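Local coordinates for protein 3,6-diketocamphane 1,6-monooxygenase (Pseudomonas putida, PDB 4UWM) that catalyses the FMNH2- and oxygen-dependent Baeyer-Villiger oxidation of a diketocamphane to its lactone, a step in (-)-camphor degradation, at residues 41-46 / 59-64; 76-81 / 90-95. All coordinates share one frame; numbering follows the deposited sequence.

Contact 1: residues 41-46 / 59-64; sequences MMISEH and LLIAAA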
loop_
_atom_site.group_PDB
_atom_site.type_symbol
_atom_site.label_atom_id
_atom_site.label_comp_id
_atom_site.label_asym_id
_atom_site.label_seq_id
_atom_site.Cartn_x
_atom_site.Cartn_y
_atom_site.Cartn_z
ATOM N N MET A 41 16.508 -3.238 3.189
ATOM C CA MET A 41 15.587 -3.650 4.240
ATOM C C MET A 41 14.492 -4.501 3.619
ATOM O O MET A 41 13.799 -4.035 2.732
ATOM C CB MET A 41 14.998 -2.428 4.943
ATOM C CG MET A 41 13.997 -2.776 6.055
ATOM S SD MET A 41 13.333 -1.251 6.738
ATOM C CE MET A 41 12.291 -1.871 8.076
ATOM N N MET A 42 14.400 -5.750 4.057
ATOM C CA MET A 42 13.375 -6.699 3.620
ATOM C C MET A 42 12.215 -6.644 4.620
ATOM O O MET A 42 12.452 -6.624 5.836
ATOM C CB MET A 42 13.950 -8.123 3.575
ATOM C CG MET A 42 15.004 -8.323 2.473
ATOM S SD MET A 42 15.694 -9.993 2.506
ATOM C CE MET A 42 17.021 -9.836 1.292
ATOM N N ILE A 43 10.971 -6.628 4.121
ATOM C CA ILE A 43 9.784 -6.589 5.005
ATOM C C ILE A 43 8.830 -7.686 4.613
ATOM O O ILE A 43 8.399 -7.738 3.453
ATOM C CB ILE A 43 9.097 -5.204 4.982
ATOM C CG1 ILE A 43 10.138 -4.124 5.284
ATOM C CG2 ILE A 43 7.908 -5.159 5.965
ATOM C CD1 ILE A 43 9.775 -2.710 4.916
ATOM N N SER A 44 8.500 -8.553 5.563
ATOM C CA SER A 44 7.673 -9.725 5.280
ATOM C C SER A 44 6.166 -9.430 5.273
ATOM O O SER A 44 5.739 -8.341 5.630
ATOM C CB SER A 44 7.996 -10.883 6.227
ATOM O OG SER A 44 9.365 -11.241 6.126
ATOM N N GLU A 45 5.393 -10.437 4.869
ATOM C CA GLU A 45 3.946 -10.339 4.680
ATOM C C GLU A 45 3.222 -11.542 5.272
ATOM O O GLU A 45 3.487 -12.699 4.876
ATOM C CB GLU A 45 3.646 -10.212 3.166
ATOM C CG GLU A 45 2.161 -10.215 2.773
ATOM C CD GLU A 45 1.983 -10.036 1.258
ATOM O OE1 GLU A 45 2.466 -9.022 0.725
ATOM O OE2 GLU A 45 1.397 -10.918 0.592
ATOM N N HIS A 46 2.318 -11.282 6.221
ATOM C CA HIS A 46 1.490 -12.326 6.836
ATOM C C HIS A 46 0.138 -11.719 7.170
ATOM O O HIS A 46 0.097 -10.619 7.714
ATOM C CB HIS A 46 2.092 -12.832 8.151
ATOM C CG HIS A 46 3.499 -13.334 8.043
ATOM N ND1 HIS A 46 4.589 -12.491 7.908
ATOM C CD2 HIS A 46 4.000 -14.595 8.113
ATOM C CE1 HIS A 46 5.697 -13.219 7.874
ATOM N NE2 HIS A 46 5.362 -14.496 7.978
ATOM N N LEU A 59 2.997 -0.851 2.217
ATOM C CA LEU A 59 2.596 0.377 2.928
ATOM C C LEU A 59 3.759 0.981 3.718
ATOM O O LEU A 59 3.966 2.213 3.714
ATOM C CB LEU A 59 1.396 0.139 3.870
ATOM C CG LEU A 59 0.053 -0.313 3.290
ATOM C CD1 LEU A 59 -1.071 -0.153 4.316
ATOM C CD2 LEU A 59 -0.317 0.428 2.044
ATOM N N LEU A 60 4.517 0.119 4.370
ATOM C CA LEU A 60 5.653 0.565 5.164
ATOM C C LEU A 60 6.773 1.065 4.247
ATOM O O LEU A 60 7.383 2.104 4.500
ATOM C CB LEU A 60 6.142 -0.581 6.038
ATOM C CG LEU A 60 7.415 -0.341 6.858
ATOM C CD1 LEU A 60 7.300 0.935 7.696
ATOM C CD2 LEU A 60 7.696 -1.563 7.712
ATOM N N ILE A 61 7.011 0.336 3.154
ATOM C CA ILE A 61 8.014 0.758 2.160
ATOM C C ILE A 61 7.668 2.145 1.614
ATOM O O ILE A 61 8.521 3.043 1.566
ATOM C CB ILE A 61 8.122 -0.251 0.997
ATOM C CG1 ILE A 61 8.671 -1.596 1.483
ATOM C CG2 ILE A 61 8.992 0.337 -0.118
ATOM C CD1 ILE A 61 8.631 -2.751 0.470
ATOM N N ALA A 62 6.410 2.324 1.212
ATOM C CA ALA A 62 5.942 3.618 0.726
ATOM C C ALA A 62 6.092 4.744 1.761
ATOM O O ALA A 62 6.489 5.878 1.427
ATOM C CB ALA A 62 4.497 3.522 0.242
ATOM N N ALA A 63 5.772 4.434 3.016
ATOM C CA ALA A 63 5.910 5.416 4.104
ATOM C C ALA A 63 7.362 5.817 4.427
ATOM O O ALA A 63 7.603 6.919 4.899
ATOM C CB ALA A 63 5.211 4.930 5.370
ATOM N N ALA A 64 8.300 4.912 4.194
ATOM C CA ALA A 64 9.715 5.153 4.438
ATOM C C ALA A 64 10.462 5.675 3.211
ATOM O O ALA A 64 11.628 6.077 3.331
ATOM C CB ALA A 64 10.381 3.867 4.946
#
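Ile43 O lies 2.8 Å from Met76 N of strand 72-79, a probable hydrogen bond of the parallel sheet, while the side chain of the same Ile43 meets Leu60 and Ile61. That side chain points toward helix 57-65 and makes the whole apolar contact from the strand. The longer branch does most of the touching. CG1 sits beside the backbone N (chi1 -53°) and the chain stays extended, which carries the terminal methyl to the helix. There Ile43 CD1 comes to 3.7 Å from Leu60 CD2 and to 3.8 Å from Ile61 CG1, so a single methyl wedges between two consecutive helix residues. The short branch adds a looser touch, Ile43 CG2 to Leu60 CD2 at 4.0 Å.

The two partners are met differently. Leu60 crosses Ile43 at about a right angle and presents the CD2 methyl; Ile61 runs past it in the opposite direction, meeting it along the flank through CG1.

All three contacting residues are buried, consistent with the hydrophobic layer between strands and helices of a TIM barrel. Next along the chain, in the conformer given, Ser44 OG is placed to hydrogen-bond Met76 O and FMN O4, though a second conformer is also modelled. Strand 40-43 runs parallel between strands 4-9 and 72-79, and its Met41 packs on Phe9 and Ala30; helix 57-65 packs over it, with Leu60 also touching helix 19-35 at Ile27, and Leu59 meeting Leu59 of the second subunit.

Contact 2: residues 76-81 / 90-95; sequences MAHLLP and TMIGWL. With FMN (flavin mononucleotide), chain C.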
loop_
_atom_site.group_PDB
_atom_site.type_symbol
_atom_site.label_atom_id
_atom_site.label_comp_id
_atom_site.label_asym_id
_atom_site.label_seq_id
_atom_site.Cartn_x
_atom_site.Cartn_y
_atom_site.Cartn_z
ATOM N N MET A 76 9.365 -9.225 1.270
ATOM C CA MET A 76 10.001 -10.537 1.372
ATOM C C MET A 76 9.136 -11.508 2.168
ATOM O O MET A 76 9.407 -11.788 3.358
ATOM C CB MET A 76 11.397 -10.406 2.000
ATOM C CG MET A 76 12.250 -11.675 1.924
ATOM S SD MET A 76 12.532 -12.178 0.213
ATOM C CE MET A 76 13.467 -10.758 -0.382
ATOM N N ALA A 77 8.091 -12.055 1.544
ATOM C CA ALA A 77 7.773 -11.902 0.108
ATOM C C ALA A 77 6.316 -11.506 -0.109
ATOM O O ALA A 77 5.440 -11.842 0.704
ATOM C CB ALA A 77 8.013 -13.243 -0.580
ATOM N N HIS A 78 6.021 -10.852 -1.229
ATOM C CA HIS A 78 4.614 -10.807 -1.656
ATOM C C HIS A 78 4.132 -12.218 -1.952
ATOM O O HIS A 78 4.806 -12.977 -2.662
ATOM C CB HIS A 78 4.447 -9.935 -2.908
ATOM C CG HIS A 78 4.447 -8.467 -2.641
ATOM N ND1 HIS A 78 3.717 -7.893 -1.617
ATOM C CD2 HIS A 78 5.027 -7.442 -3.312
ATOM C CE1 HIS A 78 3.882 -6.573 -1.657
ATOM N NE2 HIS A 78 4.689 -6.277 -2.659
ATOM N N LEU A 79 2.991 -12.582 -1.395
ATOM C CA LEU A 79 2.439 -13.910 -1.597
ATOM C C LEU A 79 1.520 -13.848 -2.835
ATOM O O LEU A 79 0.372 -13.423 -2.762
ATOM C CB LEU A 79 1.701 -14.404 -0.345
ATOM C CG LEU A 79 2.604 -14.374 0.917
ATOM C CD1 LEU A 79 1.881 -14.922 2.127
ATOM C CD2 LEU A 79 3.893 -15.176 0.666
ATOM N N LEU A 80 2.071 -14.253 -3.969
ATOM C CA LEU A 80 1.362 -14.152 -5.273
ATOM C C LEU A 80 -0.007 -14.795 -5.353
ATOM O O LEU A 80 -0.879 -14.251 -6.027
ATOM C CB LEU A 80 2.257 -14.609 -6.421
ATOM C CG LEU A 80 3.649 -13.984 -6.533
ATOM C CD1 LEU A 80 4.266 -14.315 -7.886
ATOM C CD2 LEU A 80 3.648 -12.483 -6.313
ATOM N N PRO A 81 -0.232 -15.933 -4.655
ATOM C CA PRO A 81 -1.581 -16.519 -4.712
ATOM C C PRO A 81 -2.701 -15.677 -4.077
ATOM O O PRO A 81 -3.881 -15.969 -4.275
ATOM C CB PRO A 81 -1.416 -17.843 -3.965
ATOM C CG PRO A 81 0.047 -18.157 -4.048
ATOM C CD PRO A 81 0.707 -16.814 -3.933
ATOM N N THR A 90 1.055 -3.609 -11.137
ATOM C CA THR A 90 0.945 -2.150 -11.245
ATOM C C THR A 90 1.525 -1.455 -9.988
ATOM O O THR A 90 2.262 -0.479 -10.107
ATOM C CB THR A 90 -0.540 -1.723 -11.433
ATOM O OG1 THR A 90 -1.090 -2.388 -12.581
ATOM C CG2 THR A 90 -0.686 -0.195 -11.611
ATOM N N MET A 91 1.178 -1.977 -8.816
ATOM C CA MET A 91 1.662 -1.416 -7.534
ATOM C C MET A 91 3.183 -1.535 -7.449
ATOM O O MET A 91 3.867 -0.577 -7.086
ATOM C CB MET A 91 0.998 -2.107 -6.334
ATOM C CG MET A 91 1.456 -1.555 -4.957
ATOM S SD MET A 91 2.870 -2.436 -4.305
ATOM C CE MET A 91 2.149 -3.985 -3.795
ATOM N N ILE A 92 3.709 -2.704 -7.789
ATOM C CA ILE A 92 5.167 -2.936 -7.768
ATOM C C ILE A 92 5.903 -1.946 -8.682
ATOM O O ILE A 92 6.897 -1.340 -8.287
ATOM C CB ILE A 92 5.485 -4.389 -8.176
ATOM C CG1 ILE A 92 5.029 -5.359 -7.084
ATOM C CG2 ILE A 92 6.980 -4.565 -8.478
ATOM C CD1 ILE A 92 4.970 -6.817 -7.498
ATOM N N GLY A 93 5.420 -1.794 -9.917
ATOM C CA GLY A 93 6.042 -0.837 -10.840
ATOM C C GLY A 93 6.000 0.605 -10.344
ATOM O O GLY A 93 6.977 1.360 -10.461
ATOM N N TRP A 94 4.866 1.004 -9.775
ATOM C CA TRP A 94 4.712 2.376 -9.356
ATOM C C TRP A 94 5.610 2.645 -8.137
ATOM O O TRP A 94 6.241 3.688 -8.051
ATOM C CB TRP A 94 3.234 2.670 -8.977
ATOM C CG TRP A 94 2.956 4.133 -8.711
ATOM C CD1 TRP A 94 3.328 5.193 -9.495
ATOM C CD2 TRP A 94 2.233 4.698 -7.594
ATOM N NE1 TRP A 94 2.889 6.371 -8.947
ATOM C CE2 TRP A 94 2.217 6.103 -7.779
ATOM C CE3 TRP A 94 1.620 4.153 -6.447
ATOM C CZ2 TRP A 94 1.599 6.974 -6.876
ATOM C CZ3 TRP A 94 0.991 5.029 -5.540
ATOM C CH2 TRP A 94 0.980 6.416 -5.762
ATOM N N LEU A 95 5.636 1.695 -7.213
ATOM C CA LEU A 95 6.451 1.833 -5.986
ATOM C C LEU A 95 7.947 1.830 -6.346
ATOM O O LEU A 95 8.703 2.630 -5.809
ATOM C CB LEU A 95 6.102 0.726 -4.991
ATOM C CG LEU A 95 6.836 0.779 -3.620
ATOM C CD1 LEU A 95 6.736 2.171 -3.013
ATOM C CD2 LEU A 95 6.262 -0.285 -2.671
HETATM N N1 FMN C . 9.557 -16.839 3.710
HETATM C C2 FMN C . 9.634 -15.594 3.157
HETATM O O2 FMN C . 9.190 -15.405 2.004
HETATM N N3 FMN C . 10.178 -14.544 3.800
HETATM C C4 FMN C . 10.685 -14.649 5.035
HETATM O O4 FMN C . 11.180 -13.643 5.585
HETATM C C4A FMN C . 10.641 -15.972 5.721
HETATM N N5 FMN C . 11.126 -16.157 6.970
HETATM C C5A FMN C . 11.077 -17.369 7.577
HETATM C C6 FMN C . 11.592 -17.524 8.867
HETATM C C7 FMN C . 11.552 -18.763 9.508
HETATM C C7M FMN C . 12.113 -18.910 10.900
HETATM C C8 FMN C . 10.948 -19.929 8.798
HETATM C C8M FMN C . 10.877 -21.288 9.439
HETATM C C9 FMN C . 10.436 -19.777 7.513
HETATM C C9A FMN C . 10.476 -18.543 6.868
HETATM N N10 FMN C . 9.960 -18.384 5.555
HETATM C C10 FMN C . 10.028 -17.096 4.959
HETATM C "C1'" FMN C . 9.345 -19.521 4.845
HETATM C "C2'" FMN C . 10.327 -20.203 3.905
HETATM O "O2'" FMN C . 10.974 -19.195 3.131
HETATM C "C3'" FMN C . 9.607 -21.179 2.979
HETATM O "O3'" FMN C . 9.643 -22.483 3.575
HETATM C "C4'" FMN C . 10.246 -21.184 1.588
HETATM O "O4'" FMN C . 9.803 -20.046 0.836
HETATM C "C5'" FMN C . 9.977 -22.462 0.802
HETATM O "O5'" FMN C . 11.110 -23.289 1.028
HETATM P P FMN C . 11.454 -24.593 0.167
HETATM O O1P FMN C . 11.086 -24.310 -1.255
HETATM O O2P FMN C . 12.932 -24.676 0.404
HETATM O O3P FMN C . 10.634 -25.666 0.828
#
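His78 and Met91 approach each other from opposite directions in a beta-alpha unit of the TIM barrel, the ring reaching out from strand 72-79 and the thioether from helix 85-98. The methyl makes the closest meeting: Met91 CE lies 3.6 Å from His78 NE2 and 3.8 Å from His78 CE1. The sulfur stands further back, Met91 SD being 5.5 Å from the centroid of the His78 ring and 60° off its normal, an oblique approach that qualifies as a loose Met-aromatic contact. Met91 leaves the helix with CG opposite its backbone N (chi1 -180°), then bends at the next two torsions, which brings CE round to the imidazole. The next residue, Ile92, adds a second oblique touch, its CD1 reaching His78 CD2 at 4.2 Å.

The hydrogen bond between His78 ND1 and Glu45 OE1 would hold the ring's rotation, while the other oxygen of that carboxylate, OE2, takes Leu79 N. Glu58 of helix 57-65 also packs on both His78 and Met91, and Met91 touches Asn56 of the second subunit.

Two residues before the histidine, the same segment lines the flavin site. A non-prolyl cis peptide joins Met76 to Ala77, and Ala77 CB rests 3.6 Å from FMN O2. The Met76 carbonyl receives the flavin imide: FMN N3 donates to Met76 O at 2.9 Å, with an N-H...O angle of 143°.

The two contacts come in series along the chain, contact 1 closing at residue 64 before contact 2 opens at 76, and their centres are about 11 Å apart. Each packs one strand of the parallel barrel sheet against the helix that follows it; strands 40-43 and 72-79 are adjacent in that sheet, and helix 57-65 leads from the first to the second. They also touch directly, for instance Glu45 CB to Ala77 O at 3.5 Å. Segments 41-46 and 76-81 both reach the FMN site, through Ser44 in the first and Met76 and Ala77 in the second, while both helices reach the second subunit, placing these two neighbouring beta-alpha units between the cofactor pocket and the dimer interface.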